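Local coordinates for sensor protein (Vibrio cholerae O1 biovar El Tor, PDB 3MXQ) that is the PAS-fold sensor part of a probable histidine kinase, which probably passes phosphate from ATP to a histidine of the protein, at residues C36-V45 with M62-L70; A85-W96 with Y119-H128. All blocks are in the same frame, centred on the assembly; numbering follows the deposited sequence.

Both contacts use the antiparallel PAS sheet, contact 1 at the edge strand 44-47 and contact 2 at the other edge strand, 92-95. Their centres lie about 16 Å apart. Contact 1 holds the hairpin 36-45 against the loop and short helix of 62-70; three backbone bonds and one from a glutamine side chain join the two segments, and isoleucines pack beside them. Contact 2 is strand pairing proper, with five backbone bonds and more buried surface. Both are partly buried, but the two faces of contact 2 differ: one carries leucine and valine towards helix 75-88, the other meets neighbouring subunits. The contacts touch where Asn40 CB lies 4.0 Å from Leu86 CD2.

Contact 1: residues C36-V45 with M62-L70; sequences CIVRNDYVIV and MQGKNILEL
Ile44 carries the apolar side of this contact and can be followed outward. Its CB lies near Lys65 O and Met62 O. Ile44 CG1 sits beside the backbone N (chi1 -67°) and meets Ile67 CG1 at 3.5 Å, the two side chains crossing at about a right angle. The tip, Ile44 CD1, reaches the selenomethionine Met62 CE at 3.6 Å and Leu70 CD1 at 3.7 Å. Phe51 and Phe57 also pack on Met62. The backbone of Ile44 uses both its N and its O: N donates to Lys65 O at 2.7 Å, and O accepts from Gly64 N in the carbonyl plane. Tyr42 O takes Ile67 N at 2.9 Å, nearly straight at 168°. Over one face of the Tyr42 ring stands Leu68 CD1, a CH-pi contact 3.7 Å from the centroid; the ring's OH bonds to Asp83. Asn66 is the N-cap of helix 67-70: its OD1 accepts from Leu68 N at 2.7 Å. At the far end Gln63 NE2 donates to Val45 O, a more bent bond. Backbone bonds thus tie the loop before the helix, and its first turn through Ile67 N, to the hairpin of this PAS domain, while buried Ile44, Met62 and Ile67 pack beside them.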
loop_
_atom_site.group_PDB
_atom_site.type_symbol
_atom_site.label_atom_id
_atom_site.label_comp_id
_atom_site.label_asym_id
_atom_site.label_seq_id
_atom_site.Cartn_x
_atom_site.Cartn_y
_atom_site.Cartn_z
ATOM N N CYS A 36 15.303 -7.582 -1.026
ATOM C CA CYS A 36 16.622 -7.799 -0.465
ATOM C C CYS A 36 17.600 -6.745 -0.971
ATOM O O CYS A 36 17.668 -6.506 -2.168
ATOM C CB CYS A 36 17.091 -9.171 -0.906
ATOM S SG CYS A 36 18.690 -9.566 -0.284
ATOM N N ILE A 37 18.349 -6.104 -0.084
ATOM C CA ILE A 37 19.393 -5.191 -0.553
ATOM C C ILE A 37 20.741 -5.861 -0.353
ATOM O O ILE A 37 21.026 -6.400 0.725
ATOM C CB ILE A 37 19.443 -3.813 0.206
ATOM C CG1 ILE A 37 18.057 -3.226 0.489
ATOM C CG2 ILE A 37 20.324 -2.800 -0.549
ATOM C CD1 ILE A 37 17.293 -2.770 -0.729
ATOM N N VAL A 38 21.587 -5.799 -1.371
ATOM C CA VAL A 38 22.922 -6.347 -1.235
ATOM C C VAL A 38 23.998 -5.332 -1.537
ATOM O O VAL A 38 23.839 -4.475 -2.398
ATOM C CB VAL A 38 23.108 -7.607 -2.091
ATOM C CG1 VAL A 38 21.945 -8.531 -1.854
ATOM C CG2 VAL A 38 23.201 -7.269 -3.566
ATOM N N ARG A 39 25.091 -5.433 -0.801
ATOM C CA ARG A 39 26.275 -4.645 -1.054
ATOM C C ARG A 39 26.833 -5.103 -2.401
ATOM O O ARG A 39 26.354 -6.097 -2.963
ATOM C CB ARG A 39 27.267 -4.906 0.068
ATOM C CG ARG A 39 27.964 -3.678 0.590
ATOM C CD ARG A 39 28.490 -3.907 2.006
ATOM N NE ARG A 39 29.539 -4.927 2.089
ATOM C CZ ARG A 39 29.850 -5.599 3.199
ATOM N NH1 ARG A 39 29.192 -5.383 4.331
ATOM N NH2 ARG A 39 30.819 -6.502 3.177
ATOM N N ASN A 40 27.817 -4.396 -2.949
ATOM C CA ASN A 40 28.329 -4.784 -4.266
ATOM C C ASN A 40 29.266 -5.991 -4.220
ATOM O O ASN A 40 29.728 -6.465 -5.256
ATOM C CB ASN A 40 28.938 -3.594 -5.032
ATOM C CG ASN A 40 30.114 -2.941 -4.305
ATOM O OD1 ASN A 40 30.670 -3.479 -3.343
ATOM N ND2 ASN A 40 30.498 -1.762 -4.778
ATOM N N ASP A 41 29.538 -6.476 -3.009
ATOM C CA ASP A 41 30.305 -7.701 -2.797
ATOM C C ASP A 41 29.366 -8.836 -2.384
ATOM O O ASP A 41 29.793 -9.838 -1.811
ATOM C CB ASP A 41 31.409 -7.485 -1.751
ATOM C CG ASP A 41 30.869 -7.041 -0.402
ATOM O OD1 ASP A 41 31.616 -7.126 0.591
ATOM O OD2 ASP A 41 29.699 -6.608 -0.321
ATOM N N TYR A 42 28.084 -8.645 -2.681
ATOM C CA TYR A 42 27.037 -9.662 -2.541
ATOM C C TYR A 42 26.563 -9.922 -1.104
ATOM O O TYR A 42 25.713 -10.780 -0.860
ATOM C CB TYR A 42 27.418 -10.948 -3.294
ATOM C CG TYR A 42 27.993 -10.658 -4.664
ATOM C CD1 TYR A 42 27.185 -10.204 -5.712
ATOM C CD2 TYR A 42 29.354 -10.812 -4.905
ATOM C CE1 TYR A 42 27.731 -9.921 -6.969
ATOM C CE2 TYR A 42 29.905 -10.533 -6.144
ATOM C CZ TYR A 42 29.099 -10.088 -7.174
ATOM O OH TYR A 42 29.692 -9.828 -8.396
ATOM N N VAL A 43 27.099 -9.148 -0.170
ATOM C CA VAL A 43 26.756 -9.266 1.242
ATOM C C VAL A 43 25.382 -8.644 1.505
ATOM O O VAL A 43 25.128 -7.507 1.107
ATOM C CB VAL A 43 27.829 -8.604 2.128
ATOM C CG1 VAL A 43 27.470 -8.736 3.591
ATOM C CG2 VAL A 43 29.191 -9.230 1.871
ATOM N N ILE A 44 24.503 -9.398 2.166
ATOM C CA ILE A 44 23.143 -8.937 2.444
ATOM C C ILE A 44 23.102 -7.869 3.525
ATOM O O ILE A 44 23.672 -8.021 4.603
ATOM C CB ILE A 44 22.199 -10.103 2.799
ATOM C CG1 ILE A 44 22.007 -11.002 1.581
ATOM C CG2 ILE A 44 20.837 -9.584 3.274
ATOM C CD1 ILE A 44 21.628 -12.406 1.923
ATOM N N VAL A 45 22.412 -6.784 3.218
ATOM C CA VAL A 45 22.369 -5.630 4.099
ATOM C C VAL A 45 21.006 -5.502 4.772
ATOM O O VAL A 45 20.924 -5.245 5.957
ATOM C CB VAL A 45 22.705 -4.348 3.318
ATOM C CG1 VAL A 45 22.492 -3.118 4.181
ATOM C CG2 VAL A 45 24.141 -4.406 2.824
HETATM N N MSE A 62 20.739 -13.954 8.191
HETATM C CA MSE A 62 21.113 -13.605 6.820
HETATM C C MSE A 62 21.945 -12.344 6.699
HETATM O O MSE A 62 22.710 -12.200 5.758
HETATM C CB MSE A 62 19.873 -13.437 5.955
HETATM C CG MSE A 62 19.035 -14.666 5.827
HETATM SE SE MSE A 62 17.752 -14.481 4.381
HETATM C CE MSE A 62 18.956 -14.675 2.878
ATOM N N GLN A 63 21.778 -11.418 7.629
ATOM C CA GLN A 63 22.393 -10.109 7.492
ATOM C C GLN A 63 23.902 -10.199 7.686
ATOM O O GLN A 63 24.377 -10.822 8.633
ATOM C CB GLN A 63 21.777 -9.126 8.492
ATOM C CG GLN A 63 21.496 -7.756 7.911
ATOM C CD GLN A 63 22.221 -6.655 8.653
ATOM O OE1 GLN A 63 22.464 -6.758 9.852
ATOM N NE2 GLN A 63 22.589 -5.603 7.941
ATOM N N GLY A 64 24.650 -9.580 6.779
ATOM C CA GLY A 64 26.107 -9.621 6.827
ATOM C C GLY A 64 26.670 -10.909 6.261
ATOM O O GLY A 64 27.771 -11.330 6.622
ATOM N N LYS A 65 25.903 -11.537 5.376
ATOM C CA LYS A 65 26.307 -12.763 4.693
ATOM C C LYS A 65 26.109 -12.630 3.187
ATOM O O LYS A 65 25.243 -11.882 2.732
ATOM C CB LYS A 65 25.516 -13.959 5.217
ATOM C CG LYS A 65 25.791 -14.289 6.667
ATOM C CD LYS A 65 25.326 -15.692 7.008
ATOM C CE LYS A 65 26.032 -16.226 8.243
ATOM N NZ LYS A 65 25.716 -15.405 9.440
ATOM N N ASN A 66 26.916 -13.364 2.429
ATOM C CA ASN A 66 26.885 -13.351 0.970
ATOM C C ASN A 66 25.689 -14.144 0.402
ATOM O O ASN A 66 25.530 -15.325 0.713
ATOM C CB ASN A 66 28.213 -13.924 0.461
ATOM C CG ASN A 66 28.380 -13.822 -1.048
ATOM O OD1 ASN A 66 27.411 -13.790 -1.817
ATOM N ND2 ASN A 66 29.630 -13.793 -1.481
ATOM N N ILE A 67 24.866 -13.504 -0.437
ATOM C CA ILE A 67 23.700 -14.176 -1.031
ATOM C C ILE A 67 24.124 -15.400 -1.816
ATOM O O ILE A 67 23.444 -16.424 -1.809
ATOM C CB ILE A 67 22.945 -13.304 -2.042
ATOM C CG1 ILE A 67 22.963 -11.856 -1.633
ATOM C CG2 ILE A 67 21.476 -13.714 -2.137
ATOM C CD1 ILE A 67 22.006 -11.051 -2.471
ATOM N N LEU A 68 25.246 -15.261 -2.513
ATOM C CA LEU A 68 25.759 -16.300 -3.387
ATOM C C LEU A 68 26.127 -17.538 -2.592
ATOM O O LEU A 68 25.990 -18.650 -3.087
ATOM C CB LEU A 68 26.937 -15.779 -4.219
ATOM C CG LEU A 68 26.632 -14.552 -5.098
ATOM C CD1 LEU A 68 27.875 -14.021 -5.757
ATOM C CD2 LEU A 68 25.587 -14.844 -6.160
ATOM N N GLU A 69 26.560 -17.349 -1.350
ATOM C CA GLU A 69 26.836 -18.483 -0.465
ATOM C C GLU A 69 25.566 -19.066 0.168
ATOM O O GLU A 69 25.489 -20.274 0.402
ATOM C CB GLU A 69 27.858 -18.108 0.610
ATOM C CG GLU A 69 29.236 -17.760 0.041
ATOM C CD GLU A 69 30.198 -17.186 1.076
ATOM O OE1 GLU A 69 29.737 -16.588 2.078
ATOM O OE2 GLU A 69 31.427 -17.327 0.879
ATOM N N LEU A 70 24.575 -18.213 0.426
ATOM C CA LEU A 70 23.342 -18.634 1.088
ATOM C C LEU A 70 22.406 -19.381 0.161
ATOM O O LEU A 70 21.596 -20.182 0.610
ATOM C CB LEU A 70 22.622 -17.448 1.725
ATOM C CG LEU A 70 23.183 -16.948 3.063
ATOM C CD1 LEU A 70 22.570 -15.624 3.468
ATOM C CD2 LEU A 70 22.994 -17.978 4.179
#

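Contact 2: residues A85-W96 with Y119-H128; sequences ALVIESSSFSSW and YQNLEVIPIH
Phe93 has CG anti to the backbone N (chi1 -176°), which lays its ring along the strand between Asn121 and Glu123. Phe93 CZ meets Asn121 CB at 3.7 Å, and Phe93 CD1 lies 3.7 Å from Glu123 OE1. Glu123 CG stands at the ring edge, in its plane. Trp96 has the same first torsion (chi1 -171°), and its CZ3 approaches Leu122 CD2 at 4.0 Å. The ring of His101 stacks on the indole. The backbones of the two strands pair antiparallel. Ser92 and Val124 form one hydrogen-bonded pair, Ser94 and Leu122 the next; Leu122 N to Ser94 O is 2.7 Å and nearly straight. Trp96 N to Gln120 O continues the ladder. This is the pairing of edge strand 92-95 with strand 118-128 in the five-stranded PAS sheet; strand 92-95 follows helix 75-88 after a short loop. Leu122 and Val124 point to the face that this helix packs on, and Ala85 CB touches Val124 CG1 at 3.7 Å. Glu123 lies on the other face with Phe93; its OE2 bonds to Tyr142 and forms a salt bridge with Arg21 of the second subunit. Pro126 CD rests 3.6 Å from Ser91 N. Glu89 OE2 lies at the His128 ring edge, 3.6 Å from His128 CE1; His128 ND1 is hydrogen-bonded to Gly132 O instead.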
loop_
_atom_site.group_PDB
_atom_site.type_symbol
_atom_site.label_atom_id
_atom_site.label_comp_id
_atom_site.label_asym_id
_atom_site.label_seq_id
_atom_site.Cartn_x
_atom_site.Cartn_y
_atom_site.Cartn_z
ATOM N N ALA A 85 23.541 -5.289 -13.553
ATOM C CA ALA A 85 23.230 -4.016 -12.946
ATOM C C ALA A 85 24.495 -3.213 -12.681
ATOM O O ALA A 85 24.546 -2.020 -12.969
ATOM C CB ALA A 85 22.448 -4.221 -11.652
ATOM N N LEU A 86 25.514 -3.882 -12.148
ATOM C CA LEU A 86 26.727 -3.208 -11.705
ATOM C C LEU A 86 27.519 -2.608 -12.850
ATOM O O LEU A 86 28.166 -1.574 -12.666
ATOM C CB LEU A 86 27.617 -4.139 -10.876
ATOM C CG LEU A 86 27.148 -4.544 -9.473
ATOM C CD1 LEU A 86 28.061 -5.593 -8.864
ATOM C CD2 LEU A 86 27.050 -3.349 -8.549
ATOM N N VAL A 87 27.452 -3.240 -14.025
ATOM C CA VAL A 87 28.248 -2.813 -15.190
ATOM C C VAL A 87 27.505 -1.902 -16.173
ATOM O O VAL A 87 28.117 -1.018 -16.765
ATOM C CB VAL A 87 28.877 -4.006 -15.980
ATOM C CG1 VAL A 87 29.711 -4.894 -15.076
ATOM C CG2 VAL A 87 27.810 -4.818 -16.664
ATOM N N ILE A 88 26.202 -2.116 -16.362
ATOM C CA ILE A 88 25.460 -1.310 -17.329
ATOM C C ILE A 88 24.766 -0.158 -16.647
ATOM O O ILE A 88 24.046 0.611 -17.281
ATOM C CB ILE A 88 24.468 -2.129 -18.215
ATOM C CG1 ILE A 88 23.157 -2.425 -17.498
ATOM C CG2 ILE A 88 25.124 -3.404 -18.751
ATOM C CD1 ILE A 88 21.994 -2.554 -18.446
ATOM N N GLU A 89 25.006 -0.052 -15.344
ATOM C CA GLU A 89 24.454 1.012 -14.493
ATOM C C GLU A 89 22.933 1.185 -14.629
ATOM O O GLU A 89 22.429 2.308 -14.699
ATOM C CB GLU A 89 25.198 2.336 -14.740
ATOM C CG GLU A 89 26.705 2.251 -14.493
ATOM C CD GLU A 89 27.307 3.578 -14.047
ATOM O OE1 GLU A 89 27.975 4.231 -14.882
ATOM O OE2 GLU A 89 27.102 3.968 -12.869
ATOM N N SER A 90 22.198 0.076 -14.667
ATOM C CA SER A 90 20.763 0.163 -14.925
ATOM C C SER A 90 19.952 -0.965 -14.317
ATOM O O SER A 90 20.476 -2.038 -14.039
ATOM C CB SER A 90 20.492 0.248 -16.427
ATOM O OG SER A 90 19.120 0.516 -16.664
ATOM N N SER A 91 18.667 -0.705 -14.106
ATOM C CA SER A 91 17.776 -1.698 -13.544
ATOM C C SER A 91 17.384 -2.668 -14.633
ATOM O O SER A 91 17.527 -2.370 -15.815
ATOM C CB SER A 91 16.537 -1.047 -12.916
ATOM O OG SER A 91 15.595 -0.623 -13.888
ATOM N N SER A 92 16.906 -3.835 -14.223
ATOM C CA SER A 92 16.437 -4.850 -15.154
ATOM C C SER A 92 15.210 -5.532 -14.567
ATOM O O SER A 92 15.050 -5.601 -13.352
ATOM C CB SER A 92 17.533 -5.881 -15.417
ATOM O OG SER A 92 17.584 -6.827 -14.360
ATOM N N PHE A 93 14.345 -6.022 -15.442
ATOM C CA PHE A 93 13.154 -6.741 -15.033
ATOM C C PHE A 93 12.907 -7.894 -15.992
ATOM O O PHE A 93 12.821 -7.694 -17.199
ATOM C CB PHE A 93 11.943 -5.809 -14.998
ATOM C CG PHE A 93 10.687 -6.464 -14.490
ATOM C CD1 PHE A 93 10.373 -6.447 -13.138
ATOM C CD2 PHE A 93 9.807 -7.094 -15.366
ATOM C CE1 PHE A 93 9.203 -7.056 -12.667
ATOM C CE2 PHE A 93 8.637 -7.711 -14.894
ATOM C CZ PHE A 93 8.340 -7.687 -13.548
ATOM N N SER A 94 12.795 -9.100 -15.446
ATOM C CA SER A 94 12.526 -10.282 -16.248
ATOM C C SER A 94 11.969 -11.384 -15.369
ATOM O O SER A 94 12.100 -11.335 -14.145
ATOM C CB SER A 94 13.811 -10.775 -16.905
ATOM O OG SER A 94 14.750 -11.167 -15.914
ATOM N N SER A 95 11.355 -12.383 -15.994
ATOM C CA SER A 95 10.925 -13.559 -15.269
ATOM C C SER A 95 12.166 -14.295 -14.809
ATOM O O SER A 95 13.247 -14.087 -15.354
ATOM C CB SER A 95 10.043 -14.449 -16.142
ATOM O OG SER A 95 10.635 -14.694 -17.402
ATOM N N TRP A 96 12.024 -15.121 -13.778
ATOM C CA TRP A 96 13.142 -15.909 -13.298
ATOM C C TRP A 96 13.361 -17.054 -14.272
ATOM O O TRP A 96 12.530 -17.951 -14.373
ATOM C CB TRP A 96 12.873 -16.424 -11.891
ATOM C CG TRP A 96 14.067 -17.046 -11.266
ATOM C CD1 TRP A 96 14.612 -18.252 -11.573
ATOM C CD2 TRP A 96 14.867 -16.498 -10.222
ATOM N NE1 TRP A 96 15.707 -18.488 -10.795
ATOM C CE2 TRP A 96 15.889 -17.428 -9.951
ATOM C CE3 TRP A 96 14.820 -15.311 -9.483
ATOM C CZ2 TRP A 96 16.860 -17.213 -8.972
ATOM C CZ3 TRP A 96 15.789 -15.095 -8.511
ATOM C CH2 TRP A 96 16.797 -16.044 -8.267
ATOM N N TYR A 119 4.586 -18.520 -11.865
ATOM C CA TYR A 119 5.991 -18.217 -12.152
ATOM C C TYR A 119 6.445 -16.935 -11.423
ATOM O O TYR A 119 5.626 -16.146 -10.967
ATOM C CB TYR A 119 6.241 -18.122 -13.668
ATOM C CG TYR A 119 5.714 -16.865 -14.319
ATOM C CD1 TYR A 119 6.573 -15.816 -14.649
ATOM C CD2 TYR A 119 4.356 -16.719 -14.607
ATOM C CE1 TYR A 119 6.088 -14.638 -15.248
ATOM C CE2 TYR A 119 3.859 -15.547 -15.207
ATOM C CZ TYR A 119 4.729 -14.511 -15.524
ATOM O OH TYR A 119 4.246 -13.361 -16.116
ATOM N N GLN A 120 7.756 -16.746 -11.329
ATOM C CA GLN A 120 8.349 -15.616 -10.634
ATOM C C GLN A 120 8.999 -14.615 -11.571
ATOM O O GLN A 120 9.570 -14.984 -12.592
ATOM C CB GLN A 120 9.391 -16.092 -9.626
ATOM C CG GLN A 120 8.806 -16.864 -8.466
ATOM C CD GLN A 120 9.845 -17.254 -7.424
ATOM O OE1 GLN A 120 11.060 -17.231 -7.677
ATOM N NE2 GLN A 120 9.369 -17.620 -6.240
ATOM N N ASN A 121 8.892 -13.339 -11.203
ATOM C CA ASN A 121 9.626 -12.264 -11.848
ATOM C C ASN A 121 10.696 -11.718 -10.907
ATOM O O ASN A 121 10.542 -11.753 -9.677
ATOM C CB ASN A 121 8.684 -11.143 -12.284
ATOM C CG ASN A 121 7.920 -11.471 -13.551
ATOM O OD1 ASN A 121 8.456 -12.066 -14.479
ATOM N ND2 ASN A 121 6.664 -11.049 -13.609
ATOM N N LEU A 122 11.779 -11.224 -11.505
ATOM C CA LEU A 122 12.922 -10.684 -10.772
ATOM C C LEU A 122 13.269 -9.297 -11.266
ATOM O O LEU A 122 13.371 -9.057 -12.477
ATOM C CB LEU A 122 14.136 -11.602 -10.923
ATOM C CG LEU A 122 15.481 -11.057 -10.457
ATOM C CD1 LEU A 122 15.527 -10.885 -8.971
ATOM C CD2 LEU A 122 16.575 -12.005 -10.885
ATOM N N GLU A 123 13.463 -8.391 -10.316
ATOM C CA GLU A 123 13.826 -7.008 -10.610
ATOM C C GLU A 123 15.107 -6.694 -9.869
ATOM O O GLU A 123 15.198 -6.892 -8.667
ATOM C CB GLU A 123 12.704 -6.059 -10.187
ATOM C CG GLU A 123 12.895 -4.628 -10.643
ATOM C CD GLU A 123 11.582 -3.801 -10.696
ATOM O OE1 GLU A 123 11.345 -3.162 -11.773
ATOM O OE2 GLU A 123 10.807 -3.780 -9.686
ATOM N N VAL A 124 16.110 -6.246 -10.608
ATOM C CA VAL A 124 17.380 -5.806 -10.033
ATOM C C VAL A 124 17.545 -4.298 -10.244
ATOM O O VAL A 124 17.513 -3.816 -11.380
ATOM C CB VAL A 124 18.560 -6.564 -10.662
ATOM C CG1 VAL A 124 19.847 -6.197 -9.959
ATOM C CG2 VAL A 124 18.333 -8.070 -10.556
ATOM N N ILE A 125 17.706 -3.561 -9.156
ATOM C CA ILE A 125 17.844 -2.108 -9.235
ATOM C C ILE A 125 19.127 -1.652 -8.545
ATOM O O ILE A 125 19.293 -1.864 -7.331
ATOM C CB ILE A 125 16.687 -1.381 -8.534
ATOM C CG1 ILE A 125 15.328 -1.757 -9.145
ATOM C CG2 ILE A 125 16.919 0.113 -8.573
ATOM C CD1 ILE A 125 14.150 -1.657 -8.165
ATOM N N PRO A 126 20.027 -0.996 -9.303
ATOM C CA PRO A 126 21.265 -0.468 -8.741
ATOM C C PRO A 126 20.979 0.713 -7.831
ATOM O O PRO A 126 19.967 1.371 -8.018
ATOM C CB PRO A 126 22.043 -0.010 -9.971
ATOM C CG PRO A 126 21.034 0.190 -11.031
ATOM C CD PRO A 126 19.877 -0.678 -10.735
ATOM N N ILE A 127 21.838 0.949 -6.838
ATOM C CA ILE A 127 21.715 2.125 -5.960
ATOM C C ILE A 127 23.018 2.927 -5.852
ATOM O O ILE A 127 24.016 2.467 -5.281
ATOM C CB ILE A 127 21.211 1.761 -4.539
ATOM C CG1 ILE A 127 19.870 1.025 -4.616
ATOM C CG2 ILE A 127 21.105 3.026 -3.674
ATOM C CD1 ILE A 127 19.383 0.469 -3.292
ATOM N N HIS A 128 22.979 4.139 -6.386
ATOM C CA HIS A 128 24.156 4.984 -6.486
ATOM C C HIS A 128 24.423 5.742 -5.195
ATOM O O HIS A 128 23.502 6.276 -4.566
ATOM C CB HIS A 128 23.983 5.986 -7.621
ATOM C CG HIS A 128 23.689 5.360 -8.950
ATOM N ND1 HIS A 128 24.665 5.116 -9.888
ATOM C CD2 HIS A 128 22.526 4.941 -9.500
ATOM C CE1 HIS A 128 24.117 4.567 -10.959
ATOM N NE2 HIS A 128 22.820 4.448 -10.749
HETATM O O HOH W 1 12.719 -2.218 -14.733
#